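PDB 1ID2: amicyanin from Paracoccus versutus, which carries electrons as a type 1 blue copper protein of the plastocyanin/azurin family, through a single copper ion held in a beta-barrel. Local coordinates for residues Gln1-Val6 with Ile62-Phe68; Met29-Thr33 with Asp90-Thr94; Pro34-Ala40 with Gly101-Glu106; Trp46-Val51 with Met73-Gln77; Met52-Ala57 with Phe68-Met73. One frame throughout, in Å; residues are numbered along the deposited sequence.

In the fold
Interaction 2 is the most deeply buried of the five: two tyrosine rings packed edge to face beside the copper ligand Cys93. Interaction 5 meets the same metal through His54, and the hydroxyl of Tyr31 bonds to Asn55 O, tying the two together. Interaction 4 continues from interaction 5 through their shared Met73, but it lies nearer the surface and is mostly polar, gripping a turn by amide and backbone bonds. Interaction 3 is a regular parallel strand pair, exposed on one face and apolar on the other; its Lys102 pairs with Asp90 of interaction 2. Interaction 1, linked to interaction 5 through Phe68, joins the N-terminus to a loop, chiefly by apolar packing and one backbone bond.

Interaction 1: Gln1-Val6 with Ile62-Phe68; sequences QDKITV and IVGEDAF
Lys3 N donates to Val63 O at 2.7 Å with an N-H...O angle of 151°, and it arrives tilted from the carbonyl plane; this single backbone bond fixes the N-terminal arm Gln1-Val6 beside the loop Ile62-Phe68. The carboxylate of Asp2, poorly ordered, lies near the same carbonyl as a second acceptor and gains no bond from it. Packing does the rest. Ile4 turns two branches to the loop: CG2 presses on Val63 CG1 at a tight 3.4 Å, while CD1 extends past Val63 and sits over the middle of one face of Phe68, 4.3 Å above the ring plane. That reach follows from chi1 of 63°, which sets CG1 between backbone N and carbonyl carbon, and from an extended chi2. Val6 CG2 approaches Phe68 CZ obliquely at 3.7 Å. Branched aliphatic residues suit a seam of this kind because each offers two methyl surfaces at once. With an alanine at Ile4, Val63 would probably face a gap and the Phe68 ring would lose the methyl over its face. Around the seam, Ile4 also rests on Ile81 and Phe83 of strand 77-83, Val63 on Tyr89 of strand 87-92, and Phe68 on Phe58 of strand 57-58.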
# COMPACT_ATOMS: atom_id res chain seq x y z
N GLN A 1 15.39 -0.64 11.24
CA GLN A 1 15.54 -0.69 9.76
C GLN A 1 14.40 0.11 9.12
O GLN A 1 14.52 1.33 8.95
CB GLN A 1 15.50 -2.14 9.24
CG GLN A 1 16.15 -3.18 10.16
CD GLN A 1 17.54 -2.78 10.63
OE1 GLN A 1 17.68 -1.92 11.50
NE2 GLN A 1 18.56 -3.39 10.05
N ASP A 2 13.27 -0.54 8.90
CA ASP A 2 12.12 0.07 8.26
C ASP A 2 11.04 0.40 9.31
O ASP A 2 10.90 -0.30 10.33
CB ASP A 2 11.54 -0.88 7.18
CG ASP A 2 12.07 -0.61 5.75
OD1 ASP A 2 13.07 -1.24 5.34
OD2 ASP A 2 11.40 0.12 4.98
N LYS A 3 10.30 1.47 9.05
CA LYS A 3 9.05 1.78 9.74
C LYS A 3 7.93 0.76 9.46
O LYS A 3 6.82 0.92 9.96
CB LYS A 3 8.58 3.16 9.31
CG LYS A 3 9.07 4.29 10.18
CD LYS A 3 10.52 4.59 9.91
CE LYS A 3 10.89 5.96 10.50
NZ LYS A 3 9.94 7.06 10.09
N ILE A 4 8.16 -0.17 8.54
CA ILE A 4 7.12 -1.05 8.04
C ILE A 4 7.57 -2.51 8.02
O ILE A 4 8.76 -2.82 8.10
CB ILE A 4 6.67 -0.66 6.61
CG1 ILE A 4 7.84 -0.81 5.64
CG2 ILE A 4 6.14 0.76 6.59
CD1 ILE A 4 7.44 -0.72 4.16
N THR A 5 6.60 -3.42 7.94
CA THR A 5 6.87 -4.84 7.76
C THR A 5 6.09 -5.34 6.56
O THR A 5 4.87 -5.11 6.43
CB THR A 5 6.48 -5.67 9.03
OG1 THR A 5 7.20 -5.19 10.17
CG2 THR A 5 6.81 -7.15 8.84
N VAL A 6 6.80 -5.97 5.64
CA VAL A 6 6.17 -6.55 4.48
C VAL A 6 6.16 -8.08 4.57
O VAL A 6 7.21 -8.73 4.44
CB VAL A 6 6.81 -6.05 3.19
CG1 VAL A 6 6.10 -6.63 1.99
CG2 VAL A 6 6.72 -4.52 3.17
N ILE A 62 11.12 7.82 3.76
CA ILE A 62 9.72 7.82 4.19
C ILE A 62 9.41 6.63 5.12
O ILE A 62 9.02 6.83 6.26
CB ILE A 62 8.75 7.84 2.96
CG1 ILE A 62 9.06 9.06 2.08
CG2 ILE A 62 7.30 7.88 3.42
CD1 ILE A 62 8.70 10.40 2.68
N VAL A 63 9.64 5.40 4.65
CA VAL A 63 9.45 4.23 5.52
C VAL A 63 10.77 3.64 5.97
O VAL A 63 10.79 2.60 6.63
CB VAL A 63 8.64 3.12 4.83
CG1 VAL A 63 7.19 3.50 4.81
CG2 VAL A 63 9.19 2.82 3.43
N GLY A 64 11.86 4.28 5.57
CA GLY A 64 13.19 3.83 5.92
C GLY A 64 14.15 4.84 5.32
O GLY A 64 13.70 5.84 4.75
N GLU A 65 15.44 4.55 5.39
CA GLU A 65 16.45 5.41 4.77
C GLU A 65 16.39 5.26 3.25
O GLU A 65 16.52 6.25 2.52
CB GLU A 65 17.85 5.03 5.27
CG GLU A 65 18.95 5.98 4.82
CD GLU A 65 20.32 5.57 5.32
OE1 GLU A 65 20.94 4.67 4.70
OE2 GLU A 65 20.78 6.14 6.33
N ASP A 66 16.14 4.04 2.79
CA ASP A 66 15.99 3.72 1.37
C ASP A 66 14.58 3.92 0.83
O ASP A 66 13.60 3.99 1.59
CB ASP A 66 16.38 2.27 1.10
CG ASP A 66 17.80 1.98 1.48
OD1 ASP A 66 18.02 1.06 2.29
OD2 ASP A 66 18.68 2.69 0.96
N ALA A 67 14.48 3.87 -0.50
CA ALA A 67 13.21 3.82 -1.21
C ALA A 67 12.66 2.40 -1.18
O ALA A 67 13.42 1.42 -1.22
CB ALA A 67 13.40 4.26 -2.65
N PHE A 68 11.33 2.31 -1.23
CA PHE A 68 10.62 1.04 -1.24
C PHE A 68 9.65 0.98 -2.43
O PHE A 68 8.81 1.86 -2.60
CB PHE A 68 9.86 0.84 0.09
CG PHE A 68 9.18 -0.49 0.21
CD1 PHE A 68 7.85 -0.63 -0.17
CD2 PHE A 68 9.91 -1.63 0.52
CE1 PHE A 68 7.27 -1.89 -0.27
CE2 PHE A 68 9.33 -2.90 0.43
CZ PHE A 68 8.01 -3.03 0.03

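Interaction 2: Met29-Thr33 with Asp90-Thr94; sequences MKYLT and DYFCT. With CU (copper (II) ion), chain D.
Tyr31, on the short strand 30-31, reaches inward across Tyr91 to the copper ligand Cys93. Its CB lies 4.1 Å from Tyr91 OH, and chi1 of -66°, with CG anti to the carbonyl carbon, turns the ring so that its face meets the edge of Tyr91. CG, CD1, CD2, CE1 and CE2 all meet Tyr91 CE1, which stands 3.3 Å above the middle of the Tyr31 face; the nearest carbon to it is Tyr31 CZ, at 3.4 Å. This is a T-shaped (edge-to-face) stack, with planes at 77° and centroids 4.7 Å apart. At the tip, Tyr31 OH touches Cys93 CB at 3.4 Å; its hydrogen-bonding partner is Asn55 O, outside the two segments. Tyr91 OH, at the other end of the stack, donates to a water (2.6 Å between the oxygens), and that water in turn donates a hydrogen bond to Thr33 O. A leucine in place of Tyr31 would probably leave Asn55 O without its hydroxyl partner and the edge of Tyr91 without a ring to pack on. Tyrosine suits both positions, since each ring fills the interior while its hydroxyl satisfies a polar group. Cys93 SG binds copper at 2.0 Å, and His54 and His96 bind the same ion, so the phenol that packs on Cys93 CB and bonds to Asn55 O is likely to hold the Cys93 arm of the metal site in place.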
# COMPACT_ATOMS: atom_id res chain seq x y z
N MET A 29 -7.28 4.50 -12.31
CA MET A 29 -6.03 5.20 -12.09
C MET A 29 -6.04 6.04 -10.82
O MET A 29 -5.29 7.02 -10.73
CB MET A 29 -5.69 6.08 -13.30
CG MET A 29 -5.74 5.36 -14.63
SD MET A 29 -4.54 4.06 -14.82
CE MET A 29 -3.08 4.96 -15.37
N LYS A 30 -6.80 5.61 -9.82
CA LYS A 30 -6.89 6.31 -8.53
C LYS A 30 -6.77 5.29 -7.41
O LYS A 30 -7.32 4.20 -7.50
CB LYS A 30 -8.26 6.98 -8.35
CG LYS A 30 -8.50 8.24 -9.14
CD LYS A 30 -10.00 8.51 -9.30
CE LYS A 30 -10.67 8.86 -7.98
NZ LYS A 30 -12.15 8.96 -8.11
N TYR A 31 -6.18 5.70 -6.30
CA TYR A 31 -6.36 5.01 -5.03
C TYR A 31 -7.66 5.55 -4.52
O TYR A 31 -7.78 6.77 -4.35
CB TYR A 31 -5.26 5.38 -4.04
CG TYR A 31 -3.92 4.90 -4.47
CD1 TYR A 31 -3.63 3.53 -4.51
CD2 TYR A 31 -2.95 5.80 -4.87
CE1 TYR A 31 -2.39 3.07 -4.93
CE2 TYR A 31 -1.72 5.35 -5.31
CZ TYR A 31 -1.43 4.00 -5.33
OH TYR A 31 -0.15 3.62 -5.68
N LEU A 32 -8.57 4.67 -4.14
CA LEU A 32 -9.93 5.09 -3.87
C LEU A 32 -10.07 5.69 -2.47
O LEU A 32 -10.98 6.48 -2.23
CB LEU A 32 -10.91 3.94 -4.07
CG LEU A 32 -11.07 3.46 -5.53
CD1 LEU A 32 -12.33 2.60 -5.64
CD2 LEU A 32 -11.14 4.65 -6.48
N THR A 33 -9.13 5.40 -1.59
CA THR A 33 -9.13 6.01 -0.28
C THR A 33 -7.77 6.67 -0.14
O THR A 33 -6.80 6.01 0.24
CB THR A 33 -9.30 4.97 0.85
OG1 THR A 33 -10.36 4.07 0.53
CG2 THR A 33 -9.61 5.67 2.14
N ASP A 90 3.49 8.91 2.69
CA ASP A 90 3.02 9.10 1.32
C ASP A 90 3.49 7.95 0.47
O ASP A 90 4.68 7.65 0.47
CB ASP A 90 3.62 10.36 0.70
CG ASP A 90 3.42 11.57 1.55
OD1 ASP A 90 4.43 12.04 2.15
OD2 ASP A 90 2.25 12.03 1.59
N TYR A 91 2.63 7.48 -0.42
CA TYR A 91 3.07 6.52 -1.42
C TYR A 91 2.55 7.00 -2.76
O TYR A 91 1.70 7.89 -2.83
CB TYR A 91 2.56 5.11 -1.12
CG TYR A 91 1.06 5.01 -0.98
CD1 TYR A 91 0.27 4.66 -2.07
CD2 TYR A 91 0.43 5.31 0.23
CE1 TYR A 91 -1.11 4.63 -1.96
CE2 TYR A 91 -0.94 5.29 0.34
CZ TYR A 91 -1.71 4.95 -0.77
OH TYR A 91 -3.07 4.88 -0.67
N PHE A 92 3.06 6.37 -3.81
CA PHE A 92 2.66 6.67 -5.16
C PHE A 92 2.84 5.37 -5.94
O PHE A 92 3.34 4.38 -5.41
CB PHE A 92 3.55 7.80 -5.74
CG PHE A 92 5.02 7.47 -5.75
CD1 PHE A 92 5.76 7.56 -4.58
CD2 PHE A 92 5.62 6.95 -6.88
CE1 PHE A 92 7.07 7.12 -4.53
CE2 PHE A 92 6.95 6.51 -6.84
CZ PHE A 92 7.67 6.59 -5.65
N CYS A 93 2.37 5.36 -7.18
CA CYS A 93 2.45 4.18 -8.02
C CYS A 93 3.59 4.44 -8.96
O CYS A 93 3.68 5.51 -9.54
CB CYS A 93 1.13 3.99 -8.78
SG CYS A 93 1.22 2.64 -9.93
N THR A 94 4.54 3.52 -8.98
CA THR A 94 5.83 3.75 -9.60
C THR A 94 5.74 4.17 -11.07
O THR A 94 6.36 5.14 -11.47
CB THR A 94 6.71 2.48 -9.48
OG1 THR A 94 7.01 2.25 -8.10
CG2 THR A 94 8.01 2.63 -10.26
CU CU D . -0.49 2.81 -11.04
O HOH W 1 -4.43 5.79 1.39

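Interaction 3: Pro34-Ala40 with Gly101-Glu106; sequences PEVTIKA and GKVIVE
Ile38, with chi1 of 55°, carries CG1 between its backbone N and carbonyl carbon and so sets it 4.1 Å from Val105 CG2, which a chi1 of -170° at Val105 leaves beside that residue's own N. The two side chains lie together on the inner face of a parallel strand pair, 35-38 with 100-105, part of the cupredoxin beta-sandwich. Val36 and Val103 run side by side on that face too, where Val36 CG1 lies 3.9 Å from Val103 CG2, and Phe83, Val44 and Trp46 of the opposing sheet close over it. Beta-branched residues suit such a place: their branching at CB is compatible with extended backbone and fills the interior. The backbones interlock in the staggered parallel pattern, Lys102 N to Pro34 O, Val36 N to Lys102 O, Ile104 N to Val36 O (2.8 Å, 175°), Ile38 N to Ile104 O and Glu106 N to Ile38 O. On the outer face long side chains shelter one another, with Ile104 CD1 against Glu35 CG at 3.5 Å and Lys102 CG alongside the same Glu35 methylene; the lysine's amino group is paired with Asp90. Beyond the strands the chain end still takes part: Ala40 N donates to OXT of the terminal Glu106 at 2.9 Å.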
# COMPACT_ATOMS: atom_id res chain seq x y z
N PRO A 34 -7.69 7.97 -0.44
CA PRO A 34 -6.41 8.69 -0.59
C PRO A 34 -5.70 8.99 0.74
O PRO A 34 -4.51 9.30 0.78
CB PRO A 34 -6.80 9.98 -1.31
CG PRO A 34 -8.21 9.73 -1.81
CD PRO A 34 -8.83 8.82 -0.81
N GLU A 35 -6.44 8.86 1.84
CA GLU A 35 -5.89 9.11 3.15
C GLU A 35 -6.56 8.15 4.12
O GLU A 35 -7.79 8.18 4.28
CB GLU A 35 -6.21 10.53 3.55
CG GLU A 35 -5.33 11.11 4.60
CD GLU A 35 -5.61 12.58 4.78
OE1 GLU A 35 -5.26 13.36 3.86
OE2 GLU A 35 -6.27 12.94 5.79
N VAL A 36 -5.78 7.22 4.66
CA VAL A 36 -6.30 6.22 5.60
C VAL A 36 -5.52 6.34 6.90
O VAL A 36 -4.37 6.77 6.89
CB VAL A 36 -6.23 4.74 5.00
CG1 VAL A 36 -4.84 4.34 4.67
CG2 VAL A 36 -6.79 3.76 5.98
N THR A 37 -6.20 6.21 8.03
CA THR A 37 -5.51 6.30 9.30
C THR A 37 -5.79 5.12 10.24
O THR A 37 -6.91 4.59 10.27
CB THR A 37 -5.72 7.73 9.95
OG1 THR A 37 -5.81 7.64 11.37
CG2 THR A 37 -6.94 8.42 9.40
N ILE A 38 -4.69 4.50 10.65
CA ILE A 38 -4.68 3.27 11.44
C ILE A 38 -3.80 3.53 12.67
O ILE A 38 -3.11 4.55 12.75
CB ILE A 38 -4.04 2.09 10.65
CG1 ILE A 38 -2.63 2.46 10.16
CG2 ILE A 38 -4.90 1.74 9.50
CD1 ILE A 38 -1.83 1.33 9.55
N LYS A 39 -3.70 2.54 13.55
CA LYS A 39 -2.76 2.59 14.66
C LYS A 39 -1.53 1.75 14.32
O LYS A 39 -1.62 0.85 13.47
CB LYS A 39 -3.44 2.07 15.93
CG LYS A 39 -4.47 3.03 16.51
CD LYS A 39 -5.64 2.28 17.11
CE LYS A 39 -6.58 1.72 16.04
NZ LYS A 39 -7.39 2.77 15.36
N ALA A 40 -0.38 2.11 14.89
CA ALA A 40 0.87 1.35 14.67
C ALA A 40 0.60 -0.10 14.95
O ALA A 40 -0.20 -0.42 15.84
CB ALA A 40 1.96 1.84 15.59
N GLY A 101 -1.16 8.58 -2.47
CA GLY A 101 -2.07 8.50 -1.33
C GLY A 101 -1.24 8.63 -0.06
O GLY A 101 -0.00 8.74 -0.13
N LYS A 102 -1.90 8.52 1.08
CA LYS A 102 -1.16 8.51 2.32
C LYS A 102 -1.78 7.70 3.44
O LYS A 102 -3.01 7.54 3.52
CB LYS A 102 -0.88 9.93 2.78
CG LYS A 102 -1.96 10.57 3.60
CD LYS A 102 -1.34 11.38 4.74
CE LYS A 102 -0.94 12.79 4.32
NZ LYS A 102 0.05 12.89 3.21
N VAL A 103 -0.91 7.16 4.28
CA VAL A 103 -1.30 6.44 5.48
C VAL A 103 -0.85 7.22 6.71
O VAL A 103 0.32 7.57 6.84
CB VAL A 103 -0.69 5.00 5.51
CG1 VAL A 103 -1.28 4.19 6.67
CG2 VAL A 103 -0.97 4.29 4.19
N ILE A 104 -1.81 7.53 7.57
CA ILE A 104 -1.54 8.17 8.84
C ILE A 104 -1.59 7.12 9.93
O ILE A 104 -2.59 6.43 10.10
CB ILE A 104 -2.59 9.24 9.14
CG1 ILE A 104 -2.60 10.26 8.00
CG2 ILE A 104 -2.33 9.88 10.51
CD1 ILE A 104 -3.95 10.77 7.75
N VAL A 105 -0.44 6.91 10.56
CA VAL A 105 -0.31 5.94 11.63
C VAL A 105 -0.19 6.67 12.96
O VAL A 105 0.64 7.57 13.12
CB VAL A 105 0.93 5.05 11.42
CG1 VAL A 105 0.90 3.91 12.39
CG2 VAL A 105 0.95 4.49 10.02
N GLU A 106 -0.97 6.24 13.93
CA GLU A 106 -0.91 6.84 15.24
C GLU A 106 -0.96 5.78 16.35
O GLU A 106 -1.53 6.05 17.42
CB GLU A 106 -2.04 7.85 15.37
CG GLU A 106 -3.26 7.52 14.55
CD GLU A 106 -4.45 8.34 14.96
OE1 GLU A 106 -4.44 9.57 14.70
OE2 GLU A 106 -5.37 7.75 15.57
OXT GLU A 106 -0.35 4.72 16.15

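Interaction 4: Trp46-Val51 with Met73-Gln77; sequences WVNGEV and MTKDQ
Asn48 is held to the turn Met73-Gln77 by three hydrogen bonds. Its backbone N donates to Gln77 O at 3.0 Å and its carbonyl accepts from Asp76 N at 2.6 Å, so strand 43-48 ends in a two-bond grip. With chi1 of -174° CG stands anti to the backbone N, and the amide turns toward Met73: ND2 donates to Met73 O at 3.2 Å, reaching it from above the carbonyl plane, and it also bonds to Met52 O. OD1 turns to its own chain and accepts from Glu50 N at 3.1 Å, an Asx turn, again from above the plane of the amide carbonyl. Asparagine suits this place because one flat group can give two hydrogens and take one, satisfying a buried bend. Further out, Lys75 NZ donates a hydrogen bond to Gly49 O at 2.7 Å, from above the carbonyl plane; the chain is extended as far as CE and bends only at its last torsion, laying CB and CG along the carbonyls of Glu50 and Gly49. Within the turn, Gln77 OE1 accepts from Thr74 N. Apolar packing is lighter: Met73 CE meets Trp46 CB at 4.0 Å, its SD lies 3.7 Å from Trp46 O, and Val51 CG1 brushes Lys75 CD. Trp46 itself stacks edge-to-face with Tyr91, Met73 rests on Tyr79 of strand 77-83, and Val47 is bonded through its backbone to Val24 and Ile26 of strand 22-27.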
# COMPACT_ATOMS: atom_id res chain seq x y z
N TRP A 46 -4.00 -3.10 -0.16
CA TRP A 46 -4.41 -2.43 -1.38
C TRP A 46 -4.90 -3.54 -2.28
O TRP A 46 -4.35 -4.63 -2.23
CB TRP A 46 -3.23 -1.73 -2.05
CG TRP A 46 -2.84 -0.46 -1.38
CD1 TRP A 46 -3.27 0.79 -1.70
CD2 TRP A 46 -1.98 -0.32 -0.24
NE1 TRP A 46 -2.75 1.70 -0.81
CE2 TRP A 46 -1.96 1.04 0.09
CE3 TRP A 46 -1.22 -1.22 0.52
CZ2 TRP A 46 -1.20 1.53 1.17
CZ3 TRP A 46 -0.47 -0.73 1.58
CH2 TRP A 46 -0.46 0.63 1.89
N VAL A 47 -5.99 -3.30 -2.99
CA VAL A 47 -6.53 -4.28 -3.94
C VAL A 47 -6.78 -3.60 -5.28
O VAL A 47 -7.50 -2.60 -5.37
CB VAL A 47 -7.88 -4.90 -3.43
CG1 VAL A 47 -8.42 -5.88 -4.46
CG2 VAL A 47 -7.68 -5.60 -2.09
N ASN A 48 -6.13 -4.10 -6.31
CA ASN A 48 -6.27 -3.55 -7.64
C ASN A 48 -7.50 -4.12 -8.33
O ASN A 48 -7.63 -5.34 -8.49
CB ASN A 48 -5.01 -3.87 -8.47
CG ASN A 48 -5.03 -3.19 -9.83
OD1 ASN A 48 -5.84 -2.32 -10.06
ND2 ASN A 48 -4.14 -3.59 -10.73
N GLY A 49 -8.41 -3.24 -8.72
CA GLY A 49 -9.62 -3.69 -9.36
C GLY A 49 -9.52 -3.76 -10.87
O GLY A 49 -10.44 -4.27 -11.51
N GLU A 50 -8.45 -3.25 -11.47
CA GLU A 50 -8.42 -3.13 -12.93
C GLU A 50 -7.25 -3.85 -13.56
O GLU A 50 -6.30 -4.23 -12.86
CB GLU A 50 -8.42 -1.65 -13.35
CG GLU A 50 -7.43 -0.74 -12.62
CD GLU A 50 -7.61 0.74 -12.98
OE1 GLU A 50 -8.72 1.14 -13.38
OE2 GLU A 50 -6.65 1.52 -12.82
N VAL A 51 -7.27 -3.96 -14.88
CA VAL A 51 -6.19 -4.65 -15.61
C VAL A 51 -4.86 -3.89 -15.73
O VAL A 51 -3.83 -4.50 -16.02
CB VAL A 51 -6.64 -5.08 -17.03
CG1 VAL A 51 -7.61 -6.21 -16.93
CG2 VAL A 51 -7.31 -3.94 -17.74
N MET A 73 0.61 -5.28 -8.78
CA MET A 73 -0.62 -6.08 -8.71
C MET A 73 -1.27 -5.97 -10.06
O MET A 73 -1.23 -4.92 -10.72
CB MET A 73 -1.62 -5.52 -7.68
CG MET A 73 -1.17 -5.53 -6.23
SD MET A 73 -2.10 -4.39 -5.16
CE MET A 73 -0.98 -2.99 -5.07
N THR A 74 -1.75 -7.10 -10.54
CA THR A 74 -2.66 -7.12 -11.65
C THR A 74 -4.04 -7.24 -11.03
O THR A 74 -4.20 -7.09 -9.80
CB THR A 74 -2.37 -8.30 -12.58
OG1 THR A 74 -2.53 -9.54 -11.87
CG2 THR A 74 -0.94 -8.22 -13.08
N LYS A 75 -5.04 -7.40 -11.89
CA LYS A 75 -6.43 -7.32 -11.50
C LYS A 75 -6.78 -8.27 -10.35
O LYS A 75 -6.50 -9.47 -10.42
CB LYS A 75 -7.32 -7.60 -12.72
CG LYS A 75 -8.78 -7.46 -12.42
CD LYS A 75 -9.59 -7.76 -13.65
CE LYS A 75 -11.08 -7.77 -13.33
NZ LYS A 75 -11.45 -6.63 -12.48
N ASP A 76 -7.46 -7.74 -9.35
CA ASP A 76 -7.81 -8.43 -8.10
C ASP A 76 -6.68 -9.16 -7.41
O ASP A 76 -6.91 -10.16 -6.73
CB ASP A 76 -8.98 -9.39 -8.30
CG ASP A 76 -10.21 -8.69 -8.79
OD1 ASP A 76 -10.71 -9.13 -9.85
OD2 ASP A 76 -10.61 -7.66 -8.18
N GLN A 77 -5.48 -8.61 -7.51
CA GLN A 77 -4.47 -8.95 -6.54
C GLN A 77 -4.50 -7.91 -5.45
O GLN A 77 -5.17 -6.88 -5.55
CB GLN A 77 -3.12 -9.04 -7.23
CG GLN A 77 -3.12 -10.18 -8.19
CD GLN A 77 -1.77 -10.48 -8.75
OE1 GLN A 77 -1.06 -9.58 -9.22
NE2 GLN A 77 -1.42 -11.75 -8.79

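Interaction 5: Met52-Ala57 with Phe68-Met73; sequences MPHNVA and FRGEMM. With CU (copper (II) ion), chain D.
Backbone bonds tie His54 to Met73 as an antiparallel hydrogen-bonded pair, with Met73 N to His54 O at 2.8 Å and His54 N to Met73 O at 3.1 Å. After a shift of register Gly70 N donates to Val56 O; a side chain at Gly70 would run into that oxygen, so the absence of one suits the place. Ala57 and Arg69 follow as a non-hydrogen-bonded pair, Ala57 CB lying against Phe68 O and the Arg69 backbone. Among side chains, Asn55 carries the polar contact: ND2 donates to Gly70 O at 2.8 Å and 167°, with the acceptor lying in the amide plane, while OD1 takes a hydrogen bond from Thr94 N. The same nitrogen lies over one face of the Arg69 guanidinium, 3.3 Å above its plane and toward the rim, amide and guanidinium planes 57° apart. Sulfur and methyl packing closes the other end. Met72 is folded back by chi2 of -62° and a like chi3, which brings CE to 3.6 Å from Pro53 CB and SD to the same distance from Asn55 CB. A flexible methionine suits this uneven surface. His54 ND1 binds copper at 2.0 Å, while NE2 bonds to Glu50 OE2. Together with the copper bond, that second-shell carboxylate is likely to fix the ring's rotation and probably makes the imidazole a stronger donor to the metal, and the two backbone bonds to Met73 hold the main chain of His54.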
# COMPACT_ATOMS: atom_id res chain seq x y z
N MET A 52 -4.89 -2.57 -15.61
CA MET A 52 -3.66 -1.78 -15.46
C MET A 52 -2.92 -2.18 -14.19
O MET A 52 -3.46 -2.06 -13.10
CB MET A 52 -3.98 -0.30 -15.37
CG MET A 52 -2.76 0.60 -15.33
SD MET A 52 -2.00 0.77 -16.93
CE MET A 52 -2.91 2.18 -17.61
N PRO A 53 -1.65 -2.53 -14.30
CA PRO A 53 -1.00 -2.91 -13.05
C PRO A 53 -0.62 -1.69 -12.24
O PRO A 53 -0.26 -0.65 -12.79
CB PRO A 53 0.22 -3.72 -13.52
CG PRO A 53 -0.15 -4.14 -14.94
CD PRO A 53 -0.87 -2.95 -15.48
N HIS A 54 -0.69 -1.83 -10.92
CA HIS A 54 -0.44 -0.75 -9.99
C HIS A 54 0.35 -1.31 -8.81
O HIS A 54 0.24 -2.49 -8.51
CB HIS A 54 -1.75 -0.15 -9.51
CG HIS A 54 -2.55 0.51 -10.60
ND1 HIS A 54 -2.10 1.62 -11.27
CD2 HIS A 54 -3.82 0.25 -10.99
CE1 HIS A 54 -3.10 2.00 -12.05
NE2 HIS A 54 -4.16 1.21 -11.92
N ASN A 55 1.27 -0.52 -8.27
CA ASN A 55 1.96 -0.92 -7.04
C ASN A 55 1.87 0.17 -5.98
O ASN A 55 1.06 1.10 -6.12
CB ASN A 55 3.43 -1.29 -7.31
CG ASN A 55 4.32 -0.08 -7.50
OD1 ASN A 55 3.85 0.97 -7.91
ND2 ASN A 55 5.63 -0.24 -7.31
N VAL A 56 2.53 -0.08 -4.85
CA VAL A 56 2.65 0.91 -3.77
C VAL A 56 4.13 1.16 -3.54
O VAL A 56 4.89 0.19 -3.47
CB VAL A 56 1.99 0.39 -2.45
CG1 VAL A 56 2.31 1.31 -1.28
CG2 VAL A 56 0.50 0.34 -2.62
N ALA A 57 4.56 2.42 -3.66
CA ALA A 57 5.97 2.79 -3.52
C ALA A 57 6.19 4.03 -2.65
O ALA A 57 5.28 4.85 -2.44
CB ALA A 57 6.61 2.98 -4.89
N PHE A 68 11.33 2.31 -1.23
CA PHE A 68 10.62 1.04 -1.24
C PHE A 68 9.65 0.98 -2.43
O PHE A 68 8.81 1.86 -2.60
CB PHE A 68 9.86 0.84 0.09
CG PHE A 68 9.18 -0.49 0.21
CD1 PHE A 68 7.85 -0.63 -0.17
CD2 PHE A 68 9.91 -1.63 0.52
CE1 PHE A 68 7.27 -1.89 -0.27
CE2 PHE A 68 9.33 -2.90 0.43
CZ PHE A 68 8.01 -3.03 0.03
N ARG A 69 9.79 -0.04 -3.26
CA ARG A 69 8.90 -0.23 -4.38
C ARG A 69 8.21 -1.57 -4.23
O ARG A 69 8.86 -2.60 -4.28
CB ARG A 69 9.70 -0.22 -5.67
CG ARG A 69 8.87 0.10 -6.90
CD ARG A 69 9.22 -0.80 -8.07
NE ARG A 69 8.39 -2.00 -8.08
CZ ARG A 69 7.69 -2.43 -9.13
NH1 ARG A 69 7.69 -1.76 -10.28
NH2 ARG A 69 7.05 -3.59 -9.05
N GLY A 70 6.90 -1.56 -4.05
CA GLY A 70 6.16 -2.80 -3.91
C GLY A 70 6.08 -3.47 -5.26
O GLY A 70 6.23 -2.81 -6.28
N GLU A 71 5.81 -4.77 -5.29
CA GLU A 71 5.60 -5.48 -6.55
C GLU A 71 4.26 -5.08 -7.17
O GLU A 71 3.34 -4.66 -6.46
CB GLU A 71 5.62 -6.99 -6.30
CG GLU A 71 7.03 -7.57 -6.21
CD GLU A 71 7.03 -9.10 -6.17
OE1 GLU A 71 6.32 -9.74 -6.97
OE2 GLU A 71 7.78 -9.66 -5.35
N MET A 72 4.18 -5.15 -8.50
CA MET A 72 2.96 -4.81 -9.26
C MET A 72 1.81 -5.81 -9.05
O MET A 72 2.03 -7.02 -9.02
CB MET A 72 3.28 -4.75 -10.76
CG MET A 72 4.42 -3.80 -11.13
SD MET A 72 4.11 -2.08 -10.72
CE MET A 72 2.68 -1.89 -11.65
N MET A 73 0.61 -5.28 -8.78
CA MET A 73 -0.62 -6.08 -8.71
C MET A 73 -1.27 -5.97 -10.06
O MET A 73 -1.23 -4.92 -10.72
CB MET A 73 -1.62 -5.52 -7.68
CG MET A 73 -1.17 -5.53 -6.23
SD MET A 73 -2.10 -4.39 -5.16
CE MET A 73 -0.98 -2.99 -5.07
CU CU D . -0.49 2.81 -11.04
O HOH W 2 2.95 -3.07 -4.64